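Local coordinates for McyG protein (Microcystis aeruginosa PCC 7806, PDB 4R0M) that binds phenylalanyl-adenylate in its adenylation domain and probably activates such substrates for transfer to a peptidyl carrier domain in microcystin synthesis, at residues A[396-401]-A[410-415]; A[17-22]-A[86-91]; A[46-51]-A[236-241]. One frame throughout, in Å; residues are numbered along the deposited sequence.

Contact 1: A[396-401]-A[410-415]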
loop_
_atom_site.group_PDB
_atom_site.type_symbol
_atom_site.label_atom_id
_atom_site.label_comp_id
_atom_site.label_asym_id
_atom_site.label_seq_id
_atom_site.Cartn_x
_atom_site.Cartn_y
_atom_site.Cartn_z
ATOM N N SER A 396 17.302 -6.163 -2.147
ATOM C CA SER A 396 16.149 -5.303 -1.862
ATOM C C SER A 396 15.193 -5.906 -0.826
ATOM O O SER A 396 14.337 -5.203 -0.284
ATOM C CB SER A 396 15.393 -4.958 -3.149
ATOM O OG SER A 396 14.698 -6.081 -3.663
ATOM N N VAL A 397 15.356 -7.200 -0.555
ATOM C CA VAL A 397 14.489 -7.934 0.368
ATOM C C VAL A 397 15.012 -7.856 1.802
ATOM O O VAL A 397 16.210 -8.018 2.042
ATOM C CB VAL A 397 14.340 -9.410 -0.070
ATOM C CG1 VAL A 397 13.497 -10.204 0.920
ATOM C CG2 VAL A 397 13.729 -9.486 -1.462
ATOM N N THR A 398 14.101 -7.605 2.743
ATOM C CA THR A 398 14.418 -7.530 4.174
ATOM C C THR A 398 15.132 -8.786 4.687
ATOM O O THR A 398 14.940 -9.882 4.156
ATOM C CB THR A 398 13.150 -7.255 5.027
ATOM O OG1 THR A 398 13.521 -7.032 6.392
ATOM C CG2 THR A 398 12.164 -8.422 4.965
ATOM N N LYS A 399 15.955 -8.612 5.719
ATOM C CA LYS A 399 16.706 -9.720 6.303
ATOM C C LYS A 399 16.012 -10.331 7.521
ATOM O O LYS A 399 16.303 -11.471 7.895
ATOM C CB LYS A 399 18.129 -9.278 6.656
ATOM C CG LYS A 399 19.048 -9.162 5.448
ATOM C CD LYS A 399 20.288 -8.341 5.765
ATOM C CE LYS A 399 21.125 -8.102 4.517
ATOM N NZ LYS A 399 22.115 -7.004 4.718
ATOM N N GLY A 400 15.097 -9.578 8.131
ATOM C CA GLY A 400 14.365 -10.057 9.305
ATOM C C GLY A 400 13.444 -9.040 9.956
ATOM O O GLY A 400 13.593 -7.831 9.760
ATOM N N TYR A 401 12.489 -9.542 10.734
ATOM C CA TYR A 401 11.557 -8.701 11.482
ATOM C C TYR A 401 12.154 -8.268 12.817
ATOM O O TYR A 401 13.081 -8.899 13.324
ATOM C CB TYR A 401 10.231 -9.432 11.714
ATOM C CG TYR A 401 9.477 -9.782 10.452
ATOM C CD1 TYR A 401 8.560 -8.894 9.895
ATOM C CD2 TYR A 401 9.677 -11.009 9.815
ATOM C CE1 TYR A 401 7.864 -9.214 8.739
ATOM C CE2 TYR A 401 8.986 -11.338 8.659
ATOM C CZ TYR A 401 8.083 -10.436 8.126
ATOM O OH TYR A 401 7.397 -10.759 6.979
ATOM N N GLU A 410 10.575 -19.108 10.842
ATOM C CA GLU A 410 9.489 -19.672 10.045
ATOM C C GLU A 410 9.544 -19.234 8.578
ATOM O O GLU A 410 9.517 -20.077 7.679
ATOM C CB GLU A 410 8.128 -19.308 10.659
ATOM C CG GLU A 410 6.930 -19.967 9.984
ATOM C CD GLU A 410 5.609 -19.259 10.263
ATOM O OE1 GLU A 410 5.613 -18.159 10.862
ATOM O OE2 GLU A 410 4.553 -19.803 9.871
ATOM N N VAL A 411 9.623 -17.923 8.341
ATOM C CA VAL A 411 9.493 -17.380 6.979
ATOM C C VAL A 411 10.815 -17.134 6.238
ATOM O O VAL A 411 10.815 -16.963 5.019
ATOM C CB VAL A 411 8.593 -16.116 6.920
ATOM C CG1 VAL A 411 7.164 -16.449 7.331
ATOM C CG2 VAL A 411 9.161 -14.985 7.769
ATOM N N PHE A 412 11.927 -17.112 6.972
ATOM C CA PHE A 412 13.256 -17.023 6.359
ATOM C C PHE A 412 13.980 -18.367 6.424
ATOM O O PHE A 412 14.349 -18.829 7.504
ATOM C CB PHE A 412 14.109 -15.935 7.024
ATOM C CG PHE A 412 13.597 -14.540 6.808
ATOM C CD1 PHE A 412 13.922 -13.836 5.653
ATOM C CD2 PHE A 412 12.802 -13.923 7.768
ATOM C CE1 PHE A 412 13.453 -12.547 5.455
ATOM C CE2 PHE A 412 12.329 -12.635 7.576
ATOM C CZ PHE A 412 12.655 -11.946 6.418
ATOM N N GLN A 413 14.168 -18.990 5.263
ATOM C CA GLN A 413 14.872 -20.270 5.163
ATOM C C GLN A 413 15.741 -20.342 3.915
ATOM O O GLN A 413 15.305 -19.961 2.825
ATOM C CB GLN A 413 13.884 -21.440 5.165
ATOM C CG GLN A 413 13.436 -21.890 6.548
ATOM C CD GLN A 413 12.477 -23.067 6.504
ATOM O OE1 GLN A 413 11.563 -23.113 5.678
ATOM N NE2 GLN A 413 12.679 -24.026 7.406
ATOM N N GLU A 414 16.970 -20.833 4.091
ATOM C CA GLU A 414 17.923 -21.082 2.995
ATOM C C GLU A 414 18.237 -19.841 2.149
ATOM O O GLU A 414 18.636 -19.958 0.986
ATOM C CB GLU A 414 17.443 -22.235 2.089
ATOM C CG GLU A 414 17.018 -23.509 2.814
ATOM C CD GLU A 414 18.184 -24.347 3.315
ATOM O OE1 GLU A 414 19.320 -24.175 2.815
ATOM O OE2 GLU A 414 17.956 -25.191 4.209
ATOM N N GLY A 415 18.056 -18.659 2.735
ATOM C CA GLY A 415 18.268 -17.396 2.029
ATOM C C GLY A 415 17.047 -16.911 1.266
ATOM O O GLY A 415 17.131 -15.948 0.500
#
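The ring of Phe412, the first residue to leave the helical conformation after helix 405-411, is laid against the loop 396-401 so that the chain bends round it. Over one face lies backbone: Lys399 O stands 3.8 Å above the ring plane, close to its centre. At the rim, and in the plane of the ring, come two side-chain atoms, Thr398 CG2 and Tyr401 CD2. The methyl approaches the far end of the ring, with Thr398 CG2 3.8 Å from Phe412 CZ. The hydroxyl of Thr398 serves another partner: chi1 of -173° sets OG1 anti to the backbone N, and it bonds to Ile193 O of strand 190-195.

The two aromatic rings meet obliquely, their planes at 60° and Tyr401 CE2 3.7 Å from Phe412 CE2. Val411 CG2 reaches the edge of the tyrosine ring, near its plane, 3.8 Å from Tyr401 CE2. The Tyr401 side chain lies about 8 Å from the bound phenylalanyl-adenylate.

The chemistry is therefore divided: van der Waals contacts of a ring with a methyl, a second ring and backbone carbonyls join the loop to the residues ending the helix, while the hydroxyls of Thr398 and Tyr401 fasten that loop to Ile193 and to Glu338.

Contact 2: A[17-22]-A[86-91]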
loop_
_atom_site.group_PDB
_atom_site.type_symbol
_atom_site.label_atom_id
_atom_site.label_comp_id
_atom_site.label_asym_id
_atom_site.label_seq_id
_atom_site.Cartn_x
_atom_site.Cartn_y
_atom_site.Cartn_z
ATOM N N ARG A 17 25.775 3.320 -1.220
ATOM C CA ARG A 17 25.314 4.628 -0.776
ATOM C C ARG A 17 24.427 4.511 0.464
ATOM O O ARG A 17 23.808 3.473 0.697
ATOM C CB ARG A 17 24.525 5.318 -1.892
ATOM C CG ARG A 17 25.364 5.934 -3.000
ATOM C CD ARG A 17 24.465 6.450 -4.115
ATOM N NE ARG A 17 25.100 7.512 -4.891
ATOM C CZ ARG A 17 25.007 8.812 -4.612
ATOM N NH1 ARG A 17 24.301 9.231 -3.570
ATOM N NH2 ARG A 17 25.623 9.700 -5.383
ATOM N N THR A 18 24.389 5.576 1.259
ATOM C CA THR A 18 23.403 5.717 2.326
ATOM C C THR A 18 22.336 6.699 1.858
ATOM O O THR A 18 22.497 7.347 0.820
ATOM C CB THR A 18 24.023 6.244 3.634
ATOM O OG1 THR A 18 24.591 7.540 3.408
ATOM C CG2 THR A 18 25.091 5.291 4.156
ATOM N N LEU A 19 21.256 6.815 2.626
ATOM C CA LEU A 19 20.172 7.733 2.281
ATOM C C LEU A 19 20.606 9.202 2.322
ATOM O O LEU A 19 20.159 10.003 1.502
ATOM C CB LEU A 19 18.947 7.494 3.175
ATOM C CG LEU A 19 18.166 6.198 2.920
ATOM C CD1 LEU A 19 17.212 5.906 4.067
ATOM C CD2 LEU A 19 17.414 6.247 1.598
ATOM N N SER A 20 21.485 9.539 3.262
ATOM C CA SER A 20 22.010 10.902 3.387
ATOM C C SER A 20 22.791 11.351 2.146
ATOM O O SER A 20 22.621 12.477 1.678
ATOM C CB SER A 20 22.860 11.048 4.651
ATOM O OG SER A 20 23.661 9.903 4.858
ATOM N N GLU A 21 23.624 10.459 1.613
ATOM C CA GLU A 21 24.382 10.724 0.386
ATOM C C GLU A 21 23.469 10.920 -0.821
ATOM O O GLU A 21 23.734 11.767 -1.679
ATOM C CB GLU A 21 25.384 9.596 0.114
ATOM C CG GLU A 21 26.541 9.551 1.102
ATOM C CD GLU A 21 27.291 8.230 1.094
ATOM O OE1 GLU A 21 26.996 7.367 0.240
ATOM O OE2 GLU A 21 28.183 8.056 1.953
ATOM N N VAL A 22 22.396 10.132 -0.877
ATOM C CA VAL A 22 21.398 10.225 -1.944
ATOM C C VAL A 22 20.703 11.591 -1.946
ATOM O O VAL A 22 20.534 12.204 -3.003
ATOM C CB VAL A 22 20.380 9.064 -1.856
ATOM C CG1 VAL A 22 19.120 9.359 -2.654
ATOM C CG2 VAL A 22 21.020 7.772 -2.340
ATOM N N ALA A 86 10.458 15.470 8.223
ATOM C CA ALA A 86 10.716 14.751 9.475
ATOM C C ALA A 86 11.298 13.358 9.239
ATOM O O ALA A 86 12.143 12.894 10.009
ATOM C CB ALA A 86 9.450 14.658 10.312
ATOM N N LEU A 87 10.837 12.696 8.180
ATOM C CA LEU A 87 11.345 11.378 7.796
ATOM C C LEU A 87 12.817 11.458 7.392
ATOM O O LEU A 87 13.635 10.637 7.824
ATOM C CB LEU A 87 10.512 10.793 6.649
ATOM C CG LEU A 87 10.881 9.401 6.129
ATOM C CD1 LEU A 87 10.269 8.307 6.992
ATOM C CD2 LEU A 87 10.436 9.245 4.682
ATOM N N TRP A 88 13.137 12.451 6.561
ATOM C CA TRP A 88 14.507 12.692 6.116
ATOM C C TRP A 88 15.394 13.197 7.214
ATOM O O TRP A 88 16.588 12.897 7.232
ATOM C CB TRP A 88 14.532 13.628 4.912
ATOM C CG TRP A 88 14.218 12.902 3.630
ATOM C CD1 TRP A 88 13.025 12.916 2.913
ATOM C CD2 TRP A 88 15.101 11.999 2.881
ATOM N NE1 TRP A 88 13.113 12.116 1.799
ATOM C CE2 TRP A 88 14.329 11.536 1.722
ATOM C CE3 TRP A 88 16.410 11.548 3.046
ATOM C CZ2 TRP A 88 14.863 10.663 0.785
ATOM C CZ3 TRP A 88 16.936 10.667 2.094
ATOM C CH2 TRP A 88 16.179 10.235 0.992
ATOM N N ALA A 89 14.822 13.949 8.152
ATOM C CA ALA A 89 15.548 14.358 9.353
ATOM C C ALA A 89 16.103 13.135 10.083
ATOM O O ALA A 89 17.282 13.101 10.442
ATOM C CB ALA A 89 14.650 15.165 10.275
ATOM N N CYS A 90 15.238 12.141 10.288
ATOM C CA CYS A 90 15.607 10.879 10.917
ATOM C C CYS A 90 16.659 10.128 10.104
ATOM O O CYS A 90 17.625 9.601 10.668
ATOM C CB CYS A 90 14.365 9.998 11.119
ATOM S SG CYS A 90 13.153 10.665 12.289
ATOM N N PHE A 91 16.477 10.085 8.785
ATOM C CA PHE A 91 17.442 9.426 7.898
ATOM C C PHE A 91 18.851 10.010 8.048
ATOM O O PHE A 91 19.825 9.265 8.185
ATOM C CB PHE A 91 16.997 9.500 6.432
ATOM C CG PHE A 91 15.828 8.610 6.091
ATOM C CD1 PHE A 91 15.526 7.486 6.857
ATOM C CD2 PHE A 91 15.047 8.879 4.972
ATOM C CE1 PHE A 91 14.455 6.666 6.524
ATOM C CE2 PHE A 91 13.977 8.060 4.635
ATOM C CZ PHE A 91 13.679 6.953 5.413
#
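Leu19, in the first turn of helix 19-27, meets two aromatic side chains of helix 80-93, Trp88 and Phe91, and uses a different part of itself for each. The most sharply defined interaction is a CH-pi contact. Leu19 CD1 sits 3.5 Å from the centroid of the Phe91 ring and only 7° off the ring normal, so the methyl rests almost squarely over the centre of one face. On the opposite face, offset toward the rim, lies Leu87 O from the preceding turn of the same helix, and the phenyl ring is thus layered between a methyl and a carbonyl.

The second kind of contact is made at an edge. The six-membered end of the indole points at the start of helix 19-27, where Trp88 CZ3 comes to 3.3 Å from Leu19 O, near the indole plane, and to 3.9 Å from Leu19 CB. With chi1 of -80°, Trp88 CG lies anti to its carbonyl carbon, and the long ring system can then bridge the distance between the helices. The two aromatics also pack on each other, with Phe91 CD2 3.6 Å above the indole plane, toward its rim.

Within 17-22, side-chain hydrogen bonds shape the helix start. Thr18 occupies the N-cap position, and Thr18 OG1 shares a hydrogen bond of 2.9 Å with Ser20 OG. Weak bonds join Arg17 NH1 to Glu21 O and Thr18 N to Glu21 OE1. Beyond the pair, Leu19 N is bonded to His196 ND1, which ties the helix start to helix 196-210.

The union of these two helices is thus carried by buried, mostly apolar packing, and its specificity probably comes from shape: one methyl centred on a ring face and one indole edge directed at a backbone carbonyl.

Contact 3: A[46-51]-A[236-241]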
loop_
_atom_site.group_PDB
_atom_site.type_symbol
_atom_site.label_atom_id
_atom_site.label_comp_id
_atom_site.label_asym_id
_atom_site.label_seq_id
_atom_site.Cartn_x
_atom_site.Cartn_y
_atom_site.Cartn_z
ATOM N N GLN A 46 9.003 22.607 -2.626
ATOM C CA GLN A 46 10.163 22.536 -1.754
ATOM C C GLN A 46 11.263 21.804 -2.511
ATOM O O GLN A 46 11.185 20.590 -2.712
ATOM C CB GLN A 46 9.814 21.801 -0.453
ATOM C CG GLN A 46 10.916 21.806 0.598
ATOM C CD GLN A 46 10.556 21.024 1.852
ATOM O OE1 GLN A 46 9.969 19.939 1.783
ATOM N NE2 GLN A 46 10.922 21.567 3.011
ATOM N N SER A 47 12.278 22.551 -2.946
ATOM C CA SER A 47 13.426 21.967 -3.647
ATOM C C SER A 47 14.181 21.013 -2.726
ATOM O O SER A 47 14.077 21.114 -1.502
ATOM C CB SER A 47 14.365 23.062 -4.167
ATOM O OG SER A 47 15.130 23.632 -3.117
ATOM N N TYR A 48 14.937 20.092 -3.317
ATOM C CA TYR A 48 15.711 19.124 -2.538
ATOM C C TYR A 48 16.705 19.790 -1.586
ATOM O O TYR A 48 16.997 19.255 -0.514
ATOM C CB TYR A 48 16.412 18.122 -3.452
ATOM C CG TYR A 48 15.472 17.130 -4.093
ATOM C CD1 TYR A 48 14.610 16.352 -3.315
ATOM C CD2 TYR A 48 15.446 16.957 -5.473
ATOM C CE1 TYR A 48 13.745 15.440 -3.896
ATOM C CE2 TYR A 48 14.586 16.045 -6.065
ATOM C CZ TYR A 48 13.738 15.290 -5.271
ATOM O OH TYR A 48 12.878 14.378 -5.848
ATOM N N GLN A 49 17.200 20.962 -1.984
ATOM C CA GLN A 49 18.047 21.797 -1.135
ATOM C C GLN A 49 17.281 22.306 0.091
ATOM O O GLN A 49 17.801 22.267 1.209
ATOM C CB GLN A 49 18.623 22.971 -1.946
ATOM C CG GLN A 49 19.578 23.882 -1.180
ATOM C CD GLN A 49 20.830 23.166 -0.702
ATOM O OE1 GLN A 49 21.001 22.926 0.494
ATOM N NE2 GLN A 49 21.708 22.811 -1.637
ATOM N N ASP A 50 16.052 22.779 -0.129
ATOM C CA ASP A 50 15.184 23.253 0.956
ATOM C C ASP A 50 14.806 22.120 1.908
ATOM O O ASP A 50 14.796 22.306 3.127
ATOM C CB ASP A 50 13.910 23.898 0.402
ATOM C CG ASP A 50 14.180 25.174 -0.375
ATOM O OD1 ASP A 50 14.731 26.133 0.207
ATOM O OD2 ASP A 50 13.812 25.226 -1.566
ATOM N N LEU A 51 14.491 20.955 1.343
ATOM C CA LEU A 51 14.155 19.767 2.128
ATOM C C LEU A 51 15.315 19.382 3.043
ATOM O O LEU A 51 15.127 19.165 4.244
ATOM C CB LEU A 51 13.782 18.599 1.205
ATOM C CG LEU A 51 13.656 17.195 1.812
ATOM C CD1 LEU A 51 12.413 17.071 2.684
ATOM C CD2 LEU A 51 13.645 16.140 0.718
HETATM N N MSE A 236 13.016 6.969 -4.327
HETATM C CA MSE A 236 13.400 6.768 -5.730
HETATM C C MSE A 236 13.554 8.091 -6.431
HETATM O O MSE A 236 14.546 8.314 -7.130
HETATM C CB MSE A 236 12.417 5.875 -6.493
HETATM C CG MSE A 236 13.020 5.508 -7.851
HETATM SE SE MSE A 236 11.860 4.321 -8.907
HETATM C CE MSE A 236 10.579 5.689 -9.509
ATOM N N ALA A 237 12.581 8.980 -6.239
ATOM C CA ALA A 237 12.596 10.291 -6.877
ATOM C C ALA A 237 13.800 11.119 -6.434
ATOM O O ALA A 237 14.383 11.851 -7.235
ATOM C CB ALA A 237 11.300 11.033 -6.597
ATOM N N VAL A 238 14.164 10.989 -5.160
ATOM C CA VAL A 238 15.352 11.644 -4.614
ATOM C C VAL A 238 16.616 11.051 -5.249
ATOM O O VAL A 238 17.511 11.790 -5.660
ATOM C CB VAL A 238 15.407 11.537 -3.074
ATOM C CG1 VAL A 238 16.623 12.267 -2.520
ATOM C CG2 VAL A 238 14.138 12.103 -2.454
ATOM N N ASP A 239 16.661 9.722 -5.343
ATOM C CA ASP A 239 17.765 9.001 -5.977
ATOM C C ASP A 239 17.964 9.436 -7.427
ATOM O O ASP A 239 19.094 9.589 -7.886
ATOM C CB ASP A 239 17.519 7.489 -5.902
ATOM C CG ASP A 239 18.776 6.669 -6.165
ATOM O OD1 ASP A 239 19.897 7.184 -5.956
ATOM O OD2 ASP A 239 18.641 5.496 -6.571
ATOM N N LEU A 240 16.856 9.638 -8.134
ATOM C CA LEU A 240 16.876 10.133 -9.506
ATOM C C LEU A 240 17.098 11.641 -9.572
ATOM O O LEU A 240 17.490 12.164 -10.616
ATOM C CB LEU A 240 15.560 9.791 -10.211
ATOM C CG LEU A 240 15.305 8.348 -10.648
ATOM C CD1 LEU A 240 13.821 8.143 -10.911
ATOM C CD2 LEU A 240 16.131 7.989 -11.879
ATOM N N ALA A 241 16.850 12.326 -8.454
ATOM C CA ALA A 241 16.836 13.795 -8.387
ATOM C C ALA A 241 15.759 14.398 -9.301
ATOM O O ALA A 241 15.918 15.502 -9.830
ATOM C CB ALA A 241 18.214 14.377 -8.693
#
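A chi1 of -72° puts CG of Tyr48 anti to its carbonyl carbon and directs the ring at the end of helix 227-240, hydroxyl leading; chi2 of -55° then sets the tilt that brings CE1 to Val238 and CE2 to Ala241. Across the contact, Val238 has chi1 of -178°, which leaves CG2 as the branch that meets the ring, with Tyr48 CE1 3.7 Å from Val238 CG2. On the other side of the ring, Tyr48 CE2 is 3.8 Å from Ala241 C. The phenol is thus bracketed by the side chain of Val238 and the main chain of Ala241, both approaching obliquely.

At the leading end, Tyr48 OH comes to 3.3 Å from Ala237 O and 3.8 Å from Ala237 CB. Its hydrogen bonds are with Cys242 O and Gln244 NE2, just beyond the helix, so a buried hydroxyl has polar partners. A phenylalanine here would probably leave Cys242 O and Gln244 NE2 without the hydroxyl that bonds them.

Each segment carries a helix terminus. Ser47 and Asp50 form a capping box: Asp50 N donates to Ser47 OG at 3.2 Å, and Ser47 N returns a weak bond to Asp50 OD2. In addition, Ser47 OG donates to Asp50 OD2 at 2.6 Å, from above the carboxylate plane. At the other terminus Ala241, with positive phi, is the C' residue of a Schellman motif, in which Cys242 N bonds to Ala237 O and Ala241 N to Val238 O. The arrangement thus pairs a capping-box N terminus with a Schellman C terminus, where helices pack beside the large mixed sheet of the adenylation domain.

In the fold
From the N terminus, segment 17-22 opens contact 2, and 46-51 opens contact 3 before 86-91 closes contact 2; contact 3 closes only at 236-241. The two loops therefore cross. They also touch in space, their centres about 11 Å apart: Val22 packs on Val238 and Asp239, while Trp88 packs on Val238 and Leu51. Together they gather helices 19-27, 48-64, 80-93 and 227-240 into one buried cluster. Contact 1 follows in series, a short loop closed round helix 405-411 and joining its end to the chain after strand 388-394. Its centre lies about 24 Å from that of contact 2 and 31 Å from that of contact 3, with no touch.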